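Local coordinates for protein VP5 (Halorubrum pleomorphic virus 2, PDB 6QGI) that probably serves as the envelope fusion protein of a haloarchaeal pleomorphic virus, helping to merge the viral and host membranes, at residues A[9-14]-A[435-440]; A[35-40]-A[134-139]; A[89-94]-A[249-254]; A[365-370]-A[404-409]. All blocks are in the same frame, centred on the assembly; numbering follows the deposited sequence.

Interaction 1 (A[9-14]-A[435-440]); sequences LAAGAV and ETIQLQ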
# COMPACT_ATOMS: atom_id res chain seq x y z
N LEU A 9 0.71 -12.08 -8.56
CA LEU A 9 1.07 -12.40 -7.19
C LEU A 9 -0.13 -12.31 -6.25
O LEU A 9 0.01 -12.66 -5.08
CB LEU A 9 2.21 -11.48 -6.70
CG LEU A 9 3.46 -11.37 -7.60
CD1 LEU A 9 4.33 -10.20 -7.18
CD2 LEU A 9 4.25 -12.67 -7.64
N ALA A 10 -1.31 -11.88 -6.77
CA ALA A 10 -2.56 -11.69 -6.01
C ALA A 10 -2.26 -10.86 -4.75
O ALA A 10 -2.71 -11.16 -3.65
CB ALA A 10 -3.19 -13.04 -5.65
N ALA A 11 -1.43 -9.82 -4.95
CA ALA A 11 -0.92 -8.95 -3.92
C ALA A 11 -1.29 -7.47 -4.17
O ALA A 11 -2.06 -7.17 -5.09
CB ALA A 11 0.59 -9.11 -3.83
N GLY A 12 -0.76 -6.59 -3.33
CA GLY A 12 -0.95 -5.15 -3.45
C GLY A 12 0.38 -4.43 -3.30
O GLY A 12 1.26 -4.91 -2.60
N ALA A 13 0.53 -3.29 -3.99
CA ALA A 13 1.75 -2.48 -3.87
C ALA A 13 1.77 -1.85 -2.47
O ALA A 13 0.71 -1.66 -1.87
CB ALA A 13 1.77 -1.41 -4.96
N VAL A 14 2.96 -1.59 -1.92
CA VAL A 14 3.04 -1.04 -0.56
C VAL A 14 3.76 0.33 -0.59
O VAL A 14 4.89 0.44 -1.08
CB VAL A 14 3.67 -2.05 0.44
CG1 VAL A 14 3.79 -1.45 1.85
CG2 VAL A 14 2.87 -3.35 0.49
N GLU A 435 11.02 -4.79 -4.42
CA GLU A 435 9.79 -4.12 -4.03
C GLU A 435 9.13 -4.84 -2.87
O GLU A 435 9.36 -6.03 -2.69
CB GLU A 435 8.79 -4.06 -5.21
CG GLU A 435 9.28 -3.33 -6.46
CD GLU A 435 8.41 -3.45 -7.69
OE1 GLU A 435 8.92 -3.17 -8.80
OE2 GLU A 435 7.22 -3.82 -7.55
N THR A 436 8.28 -4.12 -2.11
CA THR A 436 7.51 -4.68 -1.00
C THR A 436 6.05 -4.75 -1.44
O THR A 436 5.48 -3.75 -1.87
CB THR A 436 7.69 -3.87 0.29
OG1 THR A 436 9.07 -3.85 0.63
CG2 THR A 436 6.88 -4.44 1.46
N ILE A 437 5.48 -5.95 -1.34
CA ILE A 437 4.09 -6.24 -1.72
C ILE A 437 3.32 -6.74 -0.50
O ILE A 437 3.92 -7.31 0.41
CB ILE A 437 4.01 -7.24 -2.91
CG1 ILE A 437 4.66 -8.61 -2.57
CG2 ILE A 437 4.63 -6.64 -4.18
CD1 ILE A 437 4.25 -9.78 -3.41
N GLN A 438 2.00 -6.51 -0.46
CA GLN A 438 1.17 -7.02 0.63
C GLN A 438 0.47 -8.26 0.11
O GLN A 438 -0.28 -8.16 -0.86
CB GLN A 438 0.18 -5.97 1.15
CG GLN A 438 -0.64 -6.48 2.34
CD GLN A 438 -1.64 -5.49 2.86
OE1 GLN A 438 -1.31 -4.36 3.18
NE2 GLN A 438 -2.89 -5.92 2.98
N LEU A 439 0.71 -9.42 0.73
CA LEU A 439 0.11 -10.69 0.31
C LEU A 439 -1.34 -10.75 0.76
O LEU A 439 -1.62 -10.66 1.95
CB LEU A 439 0.91 -11.88 0.86
CG LEU A 439 2.40 -11.90 0.52
CD1 LEU A 439 3.13 -12.96 1.30
CD2 LEU A 439 2.64 -12.11 -0.97
N GLN A 440 -2.26 -10.87 -0.21
CA GLN A 440 -3.71 -10.93 0.01
C GLN A 440 -4.21 -12.35 -0.19
O GLN A 440 -4.97 -12.87 0.64
CB GLN A 440 -4.45 -9.98 -0.95
CG GLN A 440 -3.77 -8.65 -1.24
CD GLN A 440 -3.90 -7.63 -0.14
OE1 GLN A 440 -4.53 -7.86 0.90
NE2 GLN A 440 -3.30 -6.47 -0.35
O HOH W 1 -0.72 -12.96 -2.10
O HOH W 2 5.14 -1.96 -4.09

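Interaction 2 (A[35-40]-A[134-139]); sequences LTADAL and HPDIGK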
# COMPACT_ATOMS: atom_id res chain seq x y z
N LEU A 35 -13.91 12.66 -25.84
CA LEU A 35 -13.72 11.23 -26.04
C LEU A 35 -14.98 10.57 -26.63
O LEU A 35 -16.07 11.14 -26.54
CB LEU A 35 -13.38 10.55 -24.70
CG LEU A 35 -12.09 10.95 -24.01
CD1 LEU A 35 -12.02 10.33 -22.65
CD2 LEU A 35 -10.89 10.52 -24.82
N THR A 36 -14.83 9.36 -27.22
CA THR A 36 -15.98 8.61 -27.72
C THR A 36 -16.74 8.10 -26.50
O THR A 36 -16.17 8.04 -25.40
CB THR A 36 -15.58 7.46 -28.69
OG1 THR A 36 -14.75 6.51 -28.02
CG2 THR A 36 -14.90 7.96 -29.96
N ALA A 37 -18.04 7.79 -26.67
CA ALA A 37 -18.89 7.30 -25.58
C ALA A 37 -18.25 6.11 -24.83
O ALA A 37 -18.07 6.21 -23.62
CB ALA A 37 -20.25 6.90 -26.13
N ASP A 38 -17.84 5.05 -25.54
CA ASP A 38 -17.23 3.85 -24.94
C ASP A 38 -15.90 4.16 -24.23
O ASP A 38 -15.70 3.71 -23.10
CB ASP A 38 -17.02 2.75 -26.00
CG ASP A 38 -16.68 1.40 -25.40
OD1 ASP A 38 -17.57 0.80 -24.75
OD2 ASP A 38 -15.53 0.94 -25.57
N ALA A 39 -15.00 4.92 -24.89
CA ALA A 39 -13.68 5.32 -24.37
C ALA A 39 -13.79 6.06 -23.04
O ALA A 39 -12.99 5.79 -22.15
CB ALA A 39 -12.94 6.18 -25.38
N LEU A 40 -14.78 6.97 -22.90
CA LEU A 40 -14.98 7.71 -21.64
C LEU A 40 -15.37 6.75 -20.52
O LEU A 40 -14.80 6.82 -19.44
CB LEU A 40 -16.02 8.84 -21.78
CG LEU A 40 -16.27 9.68 -20.51
CD1 LEU A 40 -15.02 10.40 -20.04
CD2 LEU A 40 -17.41 10.65 -20.71
N HIS A 134 -20.19 15.36 -21.52
CA HIS A 134 -20.29 14.43 -22.65
C HIS A 134 -21.73 14.40 -23.17
O HIS A 134 -22.67 14.23 -22.38
CB HIS A 134 -19.81 13.01 -22.32
CG HIS A 134 -19.48 12.19 -23.53
ND1 HIS A 134 -20.48 11.65 -24.32
CD2 HIS A 134 -18.28 11.84 -24.04
CE1 HIS A 134 -19.85 11.01 -25.30
NE2 HIS A 134 -18.53 11.10 -25.17
N PRO A 135 -21.91 14.61 -24.49
CA PRO A 135 -23.27 14.70 -25.04
C PRO A 135 -24.07 13.39 -25.05
O PRO A 135 -25.31 13.44 -25.04
CB PRO A 135 -23.02 15.15 -26.48
CG PRO A 135 -21.64 14.71 -26.80
CD PRO A 135 -20.89 14.87 -25.52
N ASP A 136 -23.39 12.23 -25.09
CA ASP A 136 -24.06 10.94 -25.20
C ASP A 136 -24.15 10.18 -23.88
O ASP A 136 -24.80 9.13 -23.84
CB ASP A 136 -23.34 10.07 -26.24
CG ASP A 136 -23.02 10.75 -27.57
OD1 ASP A 136 -23.86 11.56 -28.04
OD2 ASP A 136 -21.94 10.48 -28.13
N ILE A 137 -23.51 10.68 -22.82
CA ILE A 137 -23.45 9.97 -21.54
C ILE A 137 -23.83 10.86 -20.35
O ILE A 137 -23.53 12.05 -20.33
CB ILE A 137 -22.00 9.40 -21.39
CG1 ILE A 137 -21.77 8.27 -22.40
CG2 ILE A 137 -21.65 8.92 -19.96
CD1 ILE A 137 -20.42 7.95 -22.54
N GLY A 138 -24.48 10.22 -19.38
CA GLY A 138 -24.86 10.77 -18.08
C GLY A 138 -24.21 9.97 -16.98
O GLY A 138 -23.59 8.94 -17.25
N LYS A 139 -24.33 10.43 -15.73
CA LYS A 139 -23.72 9.78 -14.56
C LYS A 139 -24.16 8.32 -14.39
O LYS A 139 -23.33 7.49 -14.02
CB LYS A 139 -24.00 10.57 -13.28
CG LYS A 139 -23.23 11.89 -13.21
CD LYS A 139 -23.49 12.64 -11.91
CE LYS A 139 -22.89 14.01 -11.96
NZ LYS A 139 -23.31 14.84 -10.80

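Interaction 3 (A[89-94]-A[249-254]); sequences SAESAV and WVSNVY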
# COMPACT_ATOMS: atom_id res chain seq x y z
N SER A 89 15.01 22.17 32.25
CA SER A 89 13.76 22.91 32.06
C SER A 89 12.68 22.47 33.05
O SER A 89 12.82 21.42 33.69
CB SER A 89 13.24 22.73 30.64
OG SER A 89 14.25 22.91 29.67
N ALA A 90 11.60 23.27 33.16
CA ALA A 90 10.44 22.97 34.00
C ALA A 90 9.64 21.85 33.35
O ALA A 90 9.69 21.71 32.12
CB ALA A 90 9.58 24.21 34.17
N GLU A 91 8.93 21.04 34.16
CA GLU A 91 8.11 19.91 33.70
C GLU A 91 7.15 20.33 32.58
O GLU A 91 6.99 19.58 31.61
CB GLU A 91 7.34 19.27 34.87
CG GLU A 91 7.05 17.80 34.65
CD GLU A 91 6.40 17.05 35.79
OE1 GLU A 91 6.93 17.10 36.92
OE2 GLU A 91 5.37 16.38 35.54
N SER A 92 6.58 21.55 32.69
CA SER A 92 5.68 22.15 31.71
C SER A 92 6.37 22.24 30.33
O SER A 92 5.83 21.72 29.35
CB SER A 92 5.22 23.54 32.17
OG SER A 92 6.33 24.39 32.42
N ALA A 93 7.58 22.84 30.29
CA ALA A 93 8.42 23.01 29.10
C ALA A 93 8.85 21.67 28.48
O ALA A 93 8.93 21.57 27.26
CB ALA A 93 9.65 23.84 29.45
N VAL A 94 9.13 20.65 29.33
CA VAL A 94 9.54 19.30 28.92
C VAL A 94 8.36 18.62 28.19
O VAL A 94 8.55 18.05 27.11
CB VAL A 94 10.04 18.45 30.14
CG1 VAL A 94 10.26 16.99 29.76
CG2 VAL A 94 11.31 19.05 30.75
N TRP A 249 4.44 9.80 30.90
CA TRP A 249 5.87 9.51 30.74
C TRP A 249 6.73 10.62 31.34
O TRP A 249 7.67 10.31 32.07
CB TRP A 249 6.23 9.27 29.26
CG TRP A 249 7.64 8.78 29.08
CD1 TRP A 249 8.06 7.48 29.12
CD2 TRP A 249 8.81 9.57 28.87
NE1 TRP A 249 9.42 7.42 28.96
CE2 TRP A 249 9.91 8.69 28.78
CE3 TRP A 249 9.05 10.96 28.74
CZ2 TRP A 249 11.22 9.14 28.57
CZ3 TRP A 249 10.34 11.40 28.53
CH2 TRP A 249 11.41 10.49 28.46
N VAL A 250 6.40 11.89 31.07
CA VAL A 250 7.10 13.08 31.57
C VAL A 250 6.99 13.10 33.11
O VAL A 250 8.02 13.28 33.77
CB VAL A 250 6.59 14.40 30.92
CG1 VAL A 250 7.17 15.63 31.60
CG2 VAL A 250 6.90 14.43 29.43
N SER A 251 5.79 12.87 33.67
CA SER A 251 5.54 12.85 35.12
C SER A 251 6.33 11.74 35.84
O SER A 251 6.74 11.95 36.98
CB SER A 251 4.05 12.68 35.41
OG SER A 251 3.34 13.85 35.04
N ASN A 252 6.54 10.59 35.19
CA ASN A 252 7.27 9.46 35.78
C ASN A 252 8.80 9.62 35.68
O ASN A 252 9.52 9.08 36.52
CB ASN A 252 6.86 8.14 35.11
CG ASN A 252 5.38 7.81 35.14
OD1 ASN A 252 4.57 8.43 35.85
ND2 ASN A 252 4.99 6.82 34.34
N VAL A 253 9.27 10.37 34.67
CA VAL A 253 10.69 10.58 34.36
C VAL A 253 11.26 11.84 35.04
O VAL A 253 12.39 11.79 35.53
CB VAL A 253 10.86 10.60 32.81
CG1 VAL A 253 12.16 11.25 32.36
CG2 VAL A 253 10.73 9.20 32.24
N TYR A 254 10.48 12.95 35.09
CA TYR A 254 10.90 14.22 35.68
C TYR A 254 11.30 14.08 37.15
O TYR A 254 10.49 13.67 37.99
CB TYR A 254 9.80 15.29 35.54
CG TYR A 254 10.32 16.70 35.68
CD1 TYR A 254 10.95 17.34 34.61
CD2 TYR A 254 10.17 17.41 36.86
CE1 TYR A 254 11.43 18.64 34.73
CE2 TYR A 254 10.62 18.72 36.99
CZ TYR A 254 11.26 19.33 35.92
OH TYR A 254 11.72 20.61 36.04

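Interaction 4 (A[365-370]-A[404-409]); sequences GGNVTL and TWYHDV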
# COMPACT_ATOMS: atom_id res chain seq x y z
N GLY A 365 -0.26 -20.91 -38.13
CA GLY A 365 0.71 -20.22 -38.99
C GLY A 365 1.58 -19.19 -38.30
O GLY A 365 1.75 -18.08 -38.80
N GLY A 366 2.11 -19.56 -37.13
CA GLY A 366 2.96 -18.69 -36.33
C GLY A 366 2.21 -17.92 -35.25
O GLY A 366 2.83 -17.50 -34.27
N ASN A 367 0.89 -17.73 -35.42
CA ASN A 367 0.03 -17.02 -34.47
C ASN A 367 -0.25 -17.88 -33.22
O ASN A 367 -1.12 -18.76 -33.24
CB ASN A 367 -1.29 -16.57 -35.12
CG ASN A 367 -1.26 -15.20 -35.77
OD1 ASN A 367 -1.12 -14.17 -35.10
ND2 ASN A 367 -1.43 -15.16 -37.09
N VAL A 368 0.50 -17.61 -32.13
CA VAL A 368 0.30 -18.28 -30.83
C VAL A 368 -0.79 -17.51 -30.09
O VAL A 368 -0.79 -16.28 -30.14
CB VAL A 368 1.60 -18.42 -30.00
CG1 VAL A 368 1.32 -19.07 -28.66
CG2 VAL A 368 2.66 -19.21 -30.76
N THR A 369 -1.72 -18.21 -29.43
CA THR A 369 -2.83 -17.59 -28.72
C THR A 369 -2.80 -17.95 -27.22
O THR A 369 -2.59 -19.11 -26.86
CB THR A 369 -4.16 -17.99 -29.39
OG1 THR A 369 -4.08 -17.63 -30.78
CG2 THR A 369 -5.37 -17.31 -28.76
N LEU A 370 -3.00 -16.92 -26.37
CA LEU A 370 -3.07 -16.99 -24.90
C LEU A 370 -4.51 -16.76 -24.46
O LEU A 370 -5.18 -15.88 -25.00
CB LEU A 370 -2.15 -15.96 -24.21
CG LEU A 370 -0.64 -16.02 -24.49
CD1 LEU A 370 0.09 -14.98 -23.66
CD2 LEU A 370 -0.04 -17.40 -24.21
N THR A 404 -8.68 -13.12 -25.75
CA THR A 404 -7.54 -13.92 -26.22
C THR A 404 -6.39 -12.99 -26.59
O THR A 404 -6.62 -11.83 -26.94
CB THR A 404 -7.92 -14.84 -27.38
OG1 THR A 404 -8.73 -14.14 -28.32
CG2 THR A 404 -8.64 -16.10 -26.91
N TRP A 405 -5.14 -13.48 -26.48
CA TRP A 405 -3.96 -12.68 -26.78
C TRP A 405 -3.09 -13.39 -27.80
O TRP A 405 -2.59 -14.48 -27.53
CB TRP A 405 -3.19 -12.33 -25.50
CG TRP A 405 -3.89 -11.28 -24.70
CD1 TRP A 405 -3.69 -9.94 -24.76
CD2 TRP A 405 -4.99 -11.48 -23.80
NE1 TRP A 405 -4.56 -9.28 -23.92
CE2 TRP A 405 -5.38 -10.21 -23.33
CE3 TRP A 405 -5.67 -12.61 -23.32
CZ2 TRP A 405 -6.42 -10.03 -22.41
CZ3 TRP A 405 -6.71 -12.44 -22.42
CH2 TRP A 405 -7.06 -11.16 -21.96
N TYR A 406 -2.95 -12.79 -29.00
CA TYR A 406 -2.18 -13.39 -30.08
C TYR A 406 -0.91 -12.61 -30.41
O TYR A 406 -0.84 -11.41 -30.15
CB TYR A 406 -3.05 -13.56 -31.35
CG TYR A 406 -3.37 -12.27 -32.08
CD1 TYR A 406 -4.45 -11.47 -31.69
CD2 TYR A 406 -2.64 -11.88 -33.20
CE1 TYR A 406 -4.76 -10.30 -32.38
CE2 TYR A 406 -2.94 -10.71 -33.89
CZ TYR A 406 -4.00 -9.92 -33.47
OH TYR A 406 -4.29 -8.75 -34.14
N HIS A 407 0.08 -13.30 -30.99
CA HIS A 407 1.34 -12.73 -31.44
C HIS A 407 1.92 -13.61 -32.54
O HIS A 407 2.02 -14.83 -32.37
CB HIS A 407 2.35 -12.56 -30.29
CG HIS A 407 3.67 -12.03 -30.74
ND1 HIS A 407 3.84 -10.70 -31.10
CD2 HIS A 407 4.85 -12.67 -30.91
CE1 HIS A 407 5.10 -10.58 -31.46
NE2 HIS A 407 5.76 -11.74 -31.35
N ASP A 408 2.29 -12.99 -33.67
CA ASP A 408 2.88 -13.70 -34.81
C ASP A 408 4.33 -14.04 -34.48
O ASP A 408 5.20 -13.16 -34.48
CB ASP A 408 2.75 -12.87 -36.10
CG ASP A 408 3.10 -13.61 -37.39
OD1 ASP A 408 2.98 -14.85 -37.41
OD2 ASP A 408 3.47 -12.94 -38.37
N VAL A 409 4.58 -15.32 -34.16
CA VAL A 409 5.90 -15.83 -33.79
C VAL A 409 6.58 -16.49 -35.01
O VAL A 409 7.65 -17.09 -34.87
CB VAL A 409 5.79 -16.81 -32.57
CG1 VAL A 409 7.16 -17.22 -32.06
CG2 VAL A 409 4.97 -16.21 -31.44

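Interaction 1 (A[9-14]-A[435-440])
V14 and I437 have the most surface buried here, and A11 follows. V14 lays its CG2 branch over the backbone of the other strand, with V14 CG2 3.4 Å from Q438 N. With CG1 anti to the backbone N (chi1 178°), CG2 lies beside that N and reaches the Q438 amide and CB. The V14 amide bonds only weakly to T436 O, and one water accepts from V14 N and donates to T436 O. I437 works on the other face of the pairing. Its CD1 meets A11 CB at 3.7 Å and L9 CD1 at 3.8 Å, and the L9 and I437 side chains cross at about a right angle. The pairing is antiparallel, strand 11-13 against strand 434-439; their N-to-C directions are 137° apart over these short segments. It adds an N-terminal strand to the edge of 434-439, whose other neighbour is strand 343-355. G12 with Q438 is the hydrogen-bonded pair: G12 N donates to Q438 O at 3.0 Å, and Q438 N to G12 O at 2.8 Å. A11 with L439 and A13 with I437 are non-hydrogen-bonded pairs. L9 and I437 also touch L314 of strand 312-320.

Interaction 2 (A[35-40]-A[134-139])
A helix N-terminus meets the loop that follows a long helix. T36 is the N-cap of helix 37-60, and H134 is the first residue beyond helix 91-133. The H134 ring reaches across to the backbone just ahead of the cap. Its NE2 donates to L35 O at 2.8 Å. The bond is bent: besides the 139° at the hydrogen, the nitrogen lies about 35° out of the carbonyl plane. The other ring nitrogen is also used: ND1 accepts from the amide N of D136 at 3.1 Å. Together the two bonds fix the rotation of the imidazole. This pattern is consistent with the proton on NE2. CG of H134 is anti to the backbone N (chi1 -161°), which carries the ring over to the start of the helix. The L40 and H134 side chains run alongside one another, pointing opposite ways, and L40 CD2 lies 3.6 Å from H134 CD2. I137 adds the apolar part. Its CD1 touches A37 CB at 3.7 Å and sits off-centre over one face of the H134 ring. Helix 91-133 borders the contact: L40 also touches T130, and I137 touches V131. Farther along the loop, K139 forms a salt bridge with D155, at the start of strand 155-159.

Interaction 3 (A[89-94]-A[249-254])
E91 runs across one face of the Y254 ring and ends beside S251. Its CB stands 3.8 Å from the ring centroid, only 5° off the ring normal, a CH-pi contact. CG comes next. A first torsion of -152° sets it anti to the backbone N and lays the chain along the ring. E91 CG is 3.6 Å from Y254 CG and 3.7 Å from V250 CG1. The carboxylate then splits its contacts. OE1 lies 3.3 Å from Y254 CD2, and the carboxylate and ring planes are 46° apart. OE2 lies 3.3 Å from S251 OG, but that hydroxyl has another acceptor, S247 O in its own helix, and the bond to E91 is not settled. The contact joins two helix ends. A90 is the N-cap of helix 91-133, and Y254 is the first residue to leave helix 225-253. The tyrosine reaches back past the cap: Y254 OH donates to S89 O at 2.7 Å, with that oxygen at the ring edge. Deeper between the helices, V94 CG1 packs on V250 CG1 at 3.8 Å, while V94 CG2 touches Y254 CE1. Helix 66-86 borders this layer, with E84 touching V94 and accepting a bond from S89 OG at its backbone oxygen.

Interaction 4 (A[365-370]-A[404-409])
Two antiparallel strands pair here, 367-370 with 405-408, in a small three-stranded sheet far from the centre of the chain. L370 and W405 form a hydrogen-bonded pair: L370 N donates to W405 O at 2.7 Å, and W405 N to L370 O at 2.8 Å. V368 and H407 form the next such pair: V368 N donates to H407 O and H407 N to V368 O, both at 3.2 Å. V409 N extends the ladder to G366 O. G366 has a positive phi of 94°, a backbone shape that suits glycine at the turn into the strand. N367 with D408 and T369 with Y406 are non-hydrogen-bonded pairs. The strand order is 367-370, 405-408, 398-399, so 405-408 is the middle strand, and its Y406 also pairs through the backbone with T398.

The side chains divide between two faces. On one face, N367 and Y406 lie side by side and point the same way. N367 OD1 meets the edge of the tyrosine ring, 3.3 Å from Y406 CD2, with amide and ring planes 60° apart. T369 CG2 packs on T404 CB nearby. The other face is more apolar. L370 CB meets W405 CB at 4.0 Å, and L370 O lies at the edge of the indole. V368 CG2 touches V409 CG2 at 3.8 Å. This face packs on strands 378-384 and 389-393 through L382, V380, V392 and V390. H407 lies on it too. Its ND1 makes a weak hydrogen bond with N396 O, the backbone of the glycosylated residue, and the bound N-acetylglucosamine is close by.

Overall arrangement
Interaction 1 spans most of the chain: it pairs a strand near the N-terminus with one late in the chain, and the other three fall between its segments in sequence. It is also the most central, about 8 Å from the chain centre. Interactions 2 and 3 share helix 91-133, touching its two ends, with centres about 63 Å apart on opposite sides of the chain's centre. Their segments alternate along the chain, and all lie in the N-terminal part of the envelope protein. Interaction 4 follows both in sequence, its centre about 73 Å from that of interaction 3. Interactions 2 and 3 thus hold the two ends of the long helical part, interaction 4 lies within the beta-rich part, and interaction 1 adds a strand to the central sheet region.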